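Local coordinates for 3-oxoacyl-[acyl-carrier-protein] synthase, mitochondrial (Arabidopsis thaliana, PDB 2IX4), which catalyses the condensation steps of mitochondrial fatty acid synthesis, extending acyl chains by two carbons taken from malonyl-ACP, at residues V4-G9 with V254-E259. Numbering follows the deposited sequence.
Sequences VVTGLG and VIVLEE
V4 and E258 open a ladder of backbone hydrogen bonds joining 4-9 to 254-259; the short segments run antiparallel, at 168° and 4.6 Å between axes. V4 N reaches E258 O at 2.8 Å, and E258 N answers to V4 O. A reciprocal pair also joins G9 and V254, although the bond from G9 N is bent and weak. Between these ends the register slips: V5 faces L257 and L8 faces I255, so T6 and G7 together oppose V256. This is a beta bulge, betrayed by T6 psi of -6°. T6 N donates to V256 O (3.0 Å) and V256 N to G7 O (2.9 Å), whereas the bulge leaves G7 N buried without a hydrogen-bond partner.

The polar side-chain contact is T6 OG1 to E258 OE2, at 2.7 Å, where the hydroxyl donates to the carboxylate's anti lone pair. A chi1 of 52° turns the T6 hydroxyl to the V256 and E258 side, where OG1 also lies 3.4 Å from V256 CG1. The same OE2 forms a salt bridge with R266, and H262 ND1 is hydrogen-bonded to OE1, so the buried carboxylate is gripped at both oxygens.

Apolar contact lies on the face carrying V5, L8, I255 and L257: V5 CG2 meets L257 CD2 at 4.0 Å, and L8 CD2 meets I255 CG2 at 3.7 Å.

Helix 364-378 covers V5, L8 and I255 on this face, and helix 181-195 covers I255 and L257, the two helices belonging to the central layer of the thiolase fold, between its two sheets. Within the sheet, strand 251-259 lies between strands 3-12 and 200-207, antiparallel to both.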
# COMPACT_ATOMS: atom_id res chain seq x y z
N VAL A 4 -21.85 -5.12 5.57
CA VAL A 4 -21.87 -6.29 6.46
C VAL A 4 -20.82 -7.33 6.07
O VAL A 4 -20.29 -7.30 4.95
CB VAL A 4 -23.28 -6.95 6.54
CG1 VAL A 4 -24.30 -6.00 7.14
CG2 VAL A 4 -23.74 -7.48 5.18
N VAL A 5 -20.52 -8.23 6.99
CA VAL A 5 -19.54 -9.28 6.79
C VAL A 5 -20.28 -10.59 6.55
O VAL A 5 -21.08 -11.01 7.39
CB VAL A 5 -18.60 -9.42 8.01
CG1 VAL A 5 -17.56 -10.50 7.76
CG2 VAL A 5 -17.92 -8.09 8.31
N THR A 6 -20.01 -11.23 5.41
CA THR A 6 -20.72 -12.45 5.02
C THR A 6 -19.82 -13.67 4.86
O THR A 6 -20.30 -14.78 4.65
CB THR A 6 -21.54 -12.24 3.72
OG1 THR A 6 -20.69 -11.69 2.70
CG2 THR A 6 -22.71 -11.30 3.95
N GLY A 7 -18.51 -13.47 4.97
CA GLY A 7 -17.55 -14.57 4.85
C GLY A 7 -16.27 -14.30 5.60
O GLY A 7 -15.77 -13.18 5.60
N LEU A 8 -15.75 -15.34 6.26
CA LEU A 8 -14.50 -15.25 7.00
C LEU A 8 -13.50 -16.30 6.52
O LEU A 8 -13.88 -17.44 6.23
CB LEU A 8 -14.74 -15.42 8.51
CG LEU A 8 -15.74 -14.52 9.26
CD1 LEU A 8 -15.90 -14.99 10.69
CD2 LEU A 8 -15.33 -13.06 9.24
N GLY A 9 -12.23 -15.92 6.43
CA GLY A 9 -11.18 -16.84 6.00
C GLY A 9 -9.84 -16.45 6.58
O GLY A 9 -9.51 -15.27 6.65
N VAL A 254 -8.74 -12.78 5.71
CA VAL A 254 -9.53 -12.23 4.62
C VAL A 254 -11.02 -12.34 4.96
O VAL A 254 -11.49 -13.39 5.41
CB VAL A 254 -9.22 -12.93 3.27
CG1 VAL A 254 -10.20 -12.49 2.19
CG2 VAL A 254 -7.78 -12.66 2.82
N ILE A 255 -11.74 -11.24 4.76
CA ILE A 255 -13.19 -11.24 4.94
C ILE A 255 -13.91 -10.84 3.65
O ILE A 255 -13.34 -10.17 2.79
CB ILE A 255 -13.66 -10.32 6.10
CG1 ILE A 255 -13.29 -8.85 5.84
CG2 ILE A 255 -13.09 -10.81 7.43
CD1 ILE A 255 -13.79 -7.88 6.90
N VAL A 256 -15.17 -11.27 3.54
CA VAL A 256 -16.04 -10.80 2.47
C VAL A 256 -16.94 -9.72 3.06
O VAL A 256 -17.76 -9.98 3.95
CB VAL A 256 -16.88 -11.93 1.85
CG1 VAL A 256 -17.84 -11.38 0.80
CG2 VAL A 256 -15.97 -12.98 1.21
N LEU A 257 -16.75 -8.49 2.58
CA LEU A 257 -17.61 -7.38 2.92
C LEU A 257 -18.62 -7.21 1.79
O LEU A 257 -18.28 -7.40 0.62
CB LEU A 257 -16.79 -6.10 3.05
CG LEU A 257 -15.78 -5.98 4.19
CD1 LEU A 257 -14.76 -4.91 3.85
CD2 LEU A 257 -16.49 -5.66 5.51
N GLU A 258 -19.86 -6.88 2.14
CA GLU A 258 -20.85 -6.55 1.12
C GLU A 258 -21.96 -5.64 1.62
O GLU A 258 -22.27 -5.60 2.81
CB GLU A 258 -21.40 -7.80 0.41
CG GLU A 258 -22.32 -8.69 1.20
CD GLU A 258 -22.78 -9.90 0.38
OE1 GLU A 258 -23.64 -9.75 -0.51
OE2 GLU A 258 -22.27 -11.01 0.64
N GLU A 259 -22.53 -4.89 0.68
CA GLU A 259 -23.63 -3.99 0.96
C GLU A 259 -24.82 -4.77 1.52
O GLU A 259 -25.16 -5.84 1.02
CB GLU A 259 -23.99 -3.18 -0.30
CG GLU A 259 -24.94 -2.02 -0.06
CD GLU A 259 -26.39 -2.44 -0.11
OE1 GLU A 259 -26.72 -3.36 -0.90
OE2 GLU A 259 -27.20 -1.88 0.65